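Local coordinates for protein mandelate racemase/muconate lactonizing enzyme (Jannaschia sp., PDB 4J3Z) that probably catalyses an enolase-superfamily reaction, of the mandelate racemase or muconate lactonizing type, that starts from abstraction of a proton next to a substrate carboxylate, at residues S184-S189 with I220-A225; T145-A150 with A190-A195; D168-Y173 with G212-A217. All coordinates share one frame; numbering follows the deposited sequence.

Interaction 1: S184-S189 with I220-A225; sequences SDIDLS and IRLAKA
Ile186 CG1 lies beside the backbone N (chi1 -60°), which leaves CG2 anti to that N and facing Ala225, while the CG1 branch runs on toward Arg221 and Leu222. Leu222 answers with its own CG anti to the backbone N (chi1 -175°), so that CD1 reaches across to helix 183-200. The two side chains lie alongside one another, pointing opposite ways, with Ile186 CG1 4.0 Å from Leu222 CD1. Ile186 CG2 packs against Ala225 CB, 3.4 Å away, the alanine pointing its CB at the other helix. Their short segments approach to 9.4 Å between axes and cross at -30°. These are consecutive outer helices of the modified TIM barrel of the enolase superfamily, running in roughly the same direction because each returns from one parallel strand to the next. Leu222 CD1 also rests on Ser189, 3.4 Å from its OG; that hydroxyl is turned back to Asp185 O of its own helix, but is modelled so close to it that the detail of this bond is doubtful. At the other end of the contact Ile186 CD1 sits over one face of the Arg221 guanidinium, toward its rim and 3.8 Å from NH2, the isoleucine roughly perpendicular to the arginine chain. The arginine's charge is taken up across the subunit interface, where NH2 forms salt bridges with Asp205 and Asp230 of the second subunit.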
# COMPACT_ATOMS: atom_id res chain seq x y z
N SER D 184 9.88 31.04 -18.27
CA SER D 184 10.68 32.18 -17.82
C SER D 184 10.90 32.18 -16.31
O SER D 184 11.92 32.68 -15.83
CB SER D 184 10.02 33.50 -18.24
OG SER D 184 8.80 33.68 -17.53
N ASP D 185 9.91 31.64 -15.57
CA ASP D 185 9.97 31.50 -14.11
C ASP D 185 10.99 30.44 -13.71
O ASP D 185 11.63 30.56 -12.68
CB ASP D 185 8.61 31.08 -13.53
CG ASP D 185 7.54 32.18 -13.61
OD1 ASP D 185 7.88 33.39 -13.56
OD2 ASP D 185 6.34 31.82 -13.70
N ILE D 186 11.10 29.40 -14.53
CA ILE D 186 12.02 28.29 -14.29
C ILE D 186 13.42 28.80 -14.63
O ILE D 186 14.36 28.72 -13.82
CB ILE D 186 11.63 27.07 -15.16
CG1 ILE D 186 10.21 26.61 -14.82
CG2 ILE D 186 12.62 25.93 -14.99
CD1 ILE D 186 9.52 25.81 -15.91
N ASP D 187 13.54 29.34 -15.83
CA ASP D 187 14.73 30.06 -16.25
C ASP D 187 15.29 30.97 -15.14
O ASP D 187 16.41 30.77 -14.68
CB ASP D 187 14.42 30.86 -17.51
CG ASP D 187 15.61 31.56 -18.05
OD1 ASP D 187 16.64 30.89 -18.27
OD2 ASP D 187 15.51 32.79 -18.24
N LEU D 188 14.51 31.96 -14.72
CA LEU D 188 14.90 32.89 -13.63
C LEU D 188 15.29 32.20 -12.31
O LEU D 188 16.17 32.69 -11.61
CB LEU D 188 13.80 33.93 -13.38
CG LEU D 188 14.11 35.15 -12.50
CD1 LEU D 188 15.19 36.04 -13.12
CD2 LEU D 188 12.85 35.96 -12.23
N SER D 189 14.62 31.09 -11.98
CA SER D 189 14.96 30.26 -10.81
C SER D 189 16.36 29.64 -10.89
O SER D 189 17.12 29.69 -9.92
CB SER D 189 13.93 29.14 -10.62
OG SER D 189 12.61 29.65 -10.55
N ILE D 220 7.60 19.90 -9.87
CA ILE D 220 8.59 18.92 -10.25
C ILE D 220 9.48 19.36 -11.43
O ILE D 220 10.70 19.19 -11.38
CB ILE D 220 7.93 17.57 -10.56
CG1 ILE D 220 7.16 17.09 -9.31
CG2 ILE D 220 8.98 16.56 -11.05
CD1 ILE D 220 6.06 16.08 -9.60
N ARG D 221 8.88 19.92 -12.47
CA ARG D 221 9.63 20.58 -13.54
C ARG D 221 10.60 21.62 -12.98
O ARG D 221 11.73 21.71 -13.44
CB ARG D 221 8.69 21.26 -14.53
CG ARG D 221 7.94 20.32 -15.46
CD ARG D 221 6.92 21.10 -16.27
NE ARG D 221 7.56 22.00 -17.23
CZ ARG D 221 6.99 23.09 -17.74
NH1 ARG D 221 5.76 23.43 -17.37
NH2 ARG D 221 7.65 23.84 -18.61
N LEU D 222 10.16 22.39 -11.99
CA LEU D 222 10.98 23.46 -11.41
C LEU D 222 12.12 22.88 -10.59
O LEU D 222 13.28 23.29 -10.72
CB LEU D 222 10.12 24.40 -10.57
CG LEU D 222 10.72 25.67 -9.95
CD1 LEU D 222 11.42 26.52 -11.00
CD2 LEU D 222 9.61 26.46 -9.27
N ALA D 223 11.78 21.89 -9.76
CA ALA D 223 12.75 21.18 -8.93
C ALA D 223 13.86 20.56 -9.78
O ALA D 223 15.01 20.45 -9.32
CB ALA D 223 12.04 20.11 -8.12
N LYS D 224 13.52 20.19 -10.98
CA LYS D 224 14.42 19.67 -11.97
C LYS D 224 15.44 20.65 -12.51
O LYS D 224 16.54 20.28 -12.84
CB LYS D 224 13.69 18.91 -13.08
CG LYS D 224 13.38 17.45 -12.78
CD LYS D 224 14.49 16.81 -11.99
CE LYS D 224 14.02 15.81 -10.99
NZ LYS D 224 14.98 14.74 -10.69
N ALA D 225 15.05 21.91 -12.60
CA ALA D 225 15.94 22.97 -13.10
C ALA D 225 16.92 23.44 -12.04
O ALA D 225 18.06 23.81 -12.34
CB ALA D 225 15.15 24.16 -13.62

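Interaction 2: T145-A150 with A190-A195; sequences TSPEMA and ARFCAA
Pro147 and Phe192 bring the two backbones together, their CA atoms 4.5 Å apart. Helix 147-159 is just starting at this proline, while 190-195 is the middle of helix 183-200. The two are neighbouring helices on the outside of the (beta/alpha) barrel. Ser146 is the N-cap: its OG accepts from Met149 N at 3.2 Å with an N-H...O angle of 158°. The proline that follows occupies the first turn, where its lack of an N-H costs no helix bond.

Phe192 carries much of the contact. Pro147 CA lies over one face of its ring, a CH-pi contact 4.2 Å from the centroid and 21° off the normal, displaced toward the rim. The ring edge meets the backbone just before the helix, with CZ 3.6 Å from Ser146 N and Thr145 C near the ring plane. Ala150, one turn into the helix, brings its CB to 3.6 Å from Phe192 CE2. On the more exposed side the Arg191 chain folds at chi3 (47°), which lays its guanidinium by the proline ring, with NH2 3.5 Å from Pro147 CG. Glu148 OE2 is near the plane of that guanidinium but at 4.4 Å from NH2 falls short of a salt bridge. Further along helix 183-200, the methyl CB of Ala195 abuts Pro147 O at 3.2 Å.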
# COMPACT_ATOMS: atom_id res chain seq x y z
N THR D 145 14.22 40.69 -9.93
CA THR D 145 14.45 39.83 -11.09
C THR D 145 15.93 39.81 -11.48
O THR D 145 16.28 39.53 -12.63
CB THR D 145 13.59 40.24 -12.31
OG1 THR D 145 13.88 41.60 -12.67
CG2 THR D 145 12.10 40.10 -12.00
N SER D 146 16.80 40.05 -10.50
CA SER D 146 18.23 40.19 -10.79
C SER D 146 19.13 39.15 -10.11
O SER D 146 19.42 39.26 -8.92
CB SER D 146 18.70 41.62 -10.48
OG SER D 146 20.07 41.78 -10.79
N PRO D 147 19.59 38.15 -10.88
CA PRO D 147 20.51 37.10 -10.38
C PRO D 147 21.89 37.63 -9.95
O PRO D 147 22.53 37.06 -9.07
CB PRO D 147 20.66 36.16 -11.59
CG PRO D 147 19.52 36.49 -12.50
CD PRO D 147 19.23 37.93 -12.29
N GLU D 148 22.33 38.71 -10.57
CA GLU D 148 23.60 39.34 -10.21
C GLU D 148 23.46 40.14 -8.90
O GLU D 148 24.31 40.04 -8.02
CB GLU D 148 24.09 40.23 -11.36
CG GLU D 148 24.13 39.55 -12.73
CD GLU D 148 22.75 39.19 -13.28
OE1 GLU D 148 21.78 39.92 -12.97
OE2 GLU D 148 22.62 38.16 -14.01
N MET D 149 22.39 40.91 -8.78
CA MET D 149 22.11 41.68 -7.57
C MET D 149 21.84 40.77 -6.36
O MET D 149 22.23 41.09 -5.24
CB MET D 149 20.95 42.65 -7.79
CG MET D 149 21.26 43.73 -8.81
SD MET D 149 19.91 44.90 -9.08
CE MET D 149 20.24 45.32 -10.79
N ALA D 150 21.17 39.64 -6.60
CA ALA D 150 20.93 38.64 -5.57
C ALA D 150 22.22 37.94 -5.14
O ALA D 150 22.40 37.63 -3.96
CB ALA D 150 19.88 37.64 -6.03
N ALA D 190 16.68 29.03 -12.03
CA ALA D 190 18.02 28.46 -12.27
C ALA D 190 19.11 29.54 -12.33
O ALA D 190 20.14 29.43 -11.65
CB ALA D 190 18.02 27.60 -13.53
N ARG D 191 18.89 30.58 -13.13
CA ARG D 191 19.84 31.71 -13.20
C ARG D 191 20.14 32.27 -11.81
O ARG D 191 21.30 32.52 -11.47
CB ARG D 191 19.32 32.82 -14.12
CG ARG D 191 19.62 32.61 -15.60
CD ARG D 191 18.95 33.68 -16.47
NE ARG D 191 19.15 35.04 -15.96
CZ ARG D 191 18.40 36.10 -16.31
NH1 ARG D 191 17.40 35.97 -17.18
NH2 ARG D 191 18.65 37.29 -15.78
N PHE D 192 19.08 32.44 -11.01
CA PHE D 192 19.21 32.84 -9.60
C PHE D 192 20.06 31.88 -8.78
O PHE D 192 20.96 32.31 -8.06
CB PHE D 192 17.84 33.00 -8.96
CG PHE D 192 17.39 34.42 -8.82
CD1 PHE D 192 17.07 35.18 -9.94
CD2 PHE D 192 17.27 35.00 -7.57
CE1 PHE D 192 16.64 36.50 -9.81
CE2 PHE D 192 16.83 36.31 -7.43
CZ PHE D 192 16.52 37.06 -8.56
N CYS D 193 19.78 30.58 -8.89
CA CYS D 193 20.56 29.56 -8.17
C CYS D 193 22.02 29.49 -8.62
O CYS D 193 22.91 29.32 -7.79
CB CYS D 193 19.92 28.17 -8.31
SG CYS D 193 18.48 27.84 -7.27
N ALA D 194 22.26 29.59 -9.92
CA ALA D 194 23.64 29.55 -10.47
C ALA D 194 24.51 30.70 -9.97
O ALA D 194 25.65 30.46 -9.54
CB ALA D 194 23.62 29.53 -12.00
N ALA D 195 23.98 31.92 -10.01
CA ALA D 195 24.73 33.12 -9.63
C ALA D 195 25.03 33.15 -8.15
O ALA D 195 26.14 33.53 -7.74
CB ALA D 195 23.98 34.38 -10.06

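Interaction 3: D168-Y173 with G212-A217; sequences DPAGPY and GQFAPA
The one hydrogen bond between 168-173 and 212-217 is a weak one: Gln213 NE2 gives to Gly171 O at 3.4 Å, long but fairly straight, with an N-H...O angle of 166°. Gln213 can reach it because its chain bends at chi2 (92°). At the other end of the amide OE1 accepts from His211 N, the stronger of the two bonds, and together they favour one orientation of the group. Among polar contacts short of a bond, Asp168 OD1 lies 3.5 Å from Gln213 NE2, the carboxylate and amide planes turned 47° apart; the carboxylate would favour the amide's NH2 end electrostatically.

The backbone at Gly171 calls for glycine, since a CB there would jam against the carbonyl O of Ala170.

Two contacts are apolar. Tyr173 CB meets Gln213 CG at 3.5 Å, while the tyrosine ring leads away to stack on Phe83 of the third subunit, and Ala170 CB lies at the edge of the Phe214 ring, 3.8 Å from CE2. Gln213 CB covers one face of that ring, over its centre. Polar atoms make van der Waals contacts too: Gln213 NE2 touches Ala170 CB at 3.3 Å, and Ala170 O comes to the ring edge, 3.5 Å from Phe214 CZ. Both segments follow barrel strands, 164-167 and 205-209, at their C-terminal ends; this is the end of the (beta/alpha) barrel where enolase-superfamily enzymes place their active sites.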
# COMPACT_ATOMS: atom_id res chain seq x y z
N ASP D 168 13.17 34.11 -3.72
CA ASP D 168 11.99 33.64 -4.45
C ASP D 168 11.88 34.30 -5.83
O ASP D 168 11.21 35.31 -5.98
CB ASP D 168 10.70 33.86 -3.63
CG ASP D 168 9.43 33.71 -4.47
OD1 ASP D 168 9.01 32.56 -4.77
OD2 ASP D 168 8.83 34.74 -4.84
N PRO D 169 12.56 33.74 -6.83
CA PRO D 169 12.50 34.26 -8.19
C PRO D 169 11.35 33.64 -9.00
O PRO D 169 11.21 33.94 -10.19
CB PRO D 169 13.83 33.80 -8.78
CG PRO D 169 14.07 32.49 -8.12
CD PRO D 169 13.46 32.57 -6.74
N ALA D 170 10.53 32.81 -8.36
CA ALA D 170 9.55 31.99 -9.08
C ALA D 170 8.33 32.77 -9.58
O ALA D 170 7.48 32.21 -10.28
CB ALA D 170 9.13 30.80 -8.23
N GLY D 171 8.25 34.05 -9.23
CA GLY D 171 7.20 34.92 -9.74
C GLY D 171 5.93 34.92 -8.90
O GLY D 171 5.73 34.01 -8.10
N PRO D 172 5.07 35.94 -9.10
CA PRO D 172 3.90 36.24 -8.26
C PRO D 172 2.92 35.08 -8.08
O PRO D 172 2.76 34.26 -8.99
CB PRO D 172 3.21 37.39 -9.01
CG PRO D 172 3.73 37.31 -10.41
CD PRO D 172 5.14 36.84 -10.27
N TYR D 173 2.28 35.02 -6.92
CA TYR D 173 1.32 33.97 -6.59
C TYR D 173 -0.13 34.43 -6.68
O TYR D 173 -0.45 35.57 -6.33
CB TYR D 173 1.62 33.34 -5.22
CG TYR D 173 1.95 34.31 -4.11
CD1 TYR D 173 0.95 34.96 -3.39
CD2 TYR D 173 3.28 34.57 -3.75
CE1 TYR D 173 1.25 35.83 -2.36
CE2 TYR D 173 3.59 35.45 -2.72
CZ TYR D 173 2.57 36.08 -2.03
OH TYR D 173 2.86 36.95 -1.00
N GLY D 212 3.75 28.54 -2.81
CA GLY D 212 2.61 27.67 -3.12
C GLY D 212 1.90 28.02 -4.41
O GLY D 212 0.71 27.73 -4.57
N GLN D 213 2.64 28.62 -5.34
CA GLN D 213 2.08 29.08 -6.62
C GLN D 213 1.69 27.93 -7.54
O GLN D 213 0.80 28.08 -8.39
CB GLN D 213 3.09 29.97 -7.38
CG GLN D 213 3.87 30.99 -6.56
CD GLN D 213 5.21 30.45 -6.06
OE1 GLN D 213 5.26 29.48 -5.32
NE2 GLN D 213 6.30 31.11 -6.47
N PHE D 214 2.36 26.78 -7.39
CA PHE D 214 2.37 25.79 -8.45
C PHE D 214 1.69 24.47 -8.16
O PHE D 214 1.69 23.99 -7.04
CB PHE D 214 3.81 25.52 -8.92
CG PHE D 214 4.56 26.76 -9.30
CD1 PHE D 214 4.07 27.62 -10.28
CD2 PHE D 214 5.77 27.05 -8.70
CE1 PHE D 214 4.77 28.77 -10.64
CE2 PHE D 214 6.48 28.19 -9.05
CZ PHE D 214 5.98 29.05 -10.02
N ALA D 215 1.10 23.90 -9.21
CA ALA D 215 0.49 22.58 -9.17
C ALA D 215 1.59 21.52 -9.07
O ALA D 215 2.64 21.68 -9.66
CB ALA D 215 -0.32 22.38 -10.45
N PRO D 216 1.33 20.42 -8.33
CA PRO D 216 2.39 19.43 -8.05
C PRO D 216 3.28 19.06 -9.24
O PRO D 216 4.49 19.02 -9.09
CB PRO D 216 1.60 18.21 -7.53
CG PRO D 216 0.15 18.52 -7.75
CD PRO D 216 0.06 20.02 -7.70
N ALA D 217 2.67 18.80 -10.40
CA ALA D 217 3.38 18.50 -11.65
C ALA D 217 4.33 19.62 -12.08
O ALA D 217 5.42 19.36 -12.64
CB ALA D 217 2.38 18.24 -12.77

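Going from the N terminus, interaction 2 opens at 145-150, interaction 3 at 168-173 and interaction 1 at 184-189; they close in the same order, at 190-195, 212-217 and 220-225. Each pair of loops therefore crosses and none nests. Helix 183-200 is the shared element: its first part faces helix 216-226 in interaction 1, and the next turns face helix 147-159 in interaction 2. Interaction 3 joins the loops that follow strands 164-167 and 205-209. Pro169 from its first loop packs on Leu188, Ser189 and Phe192, and Phe214 from its second touches Leu222. Three successive strand-helix units of the barrel are thus tied side by side.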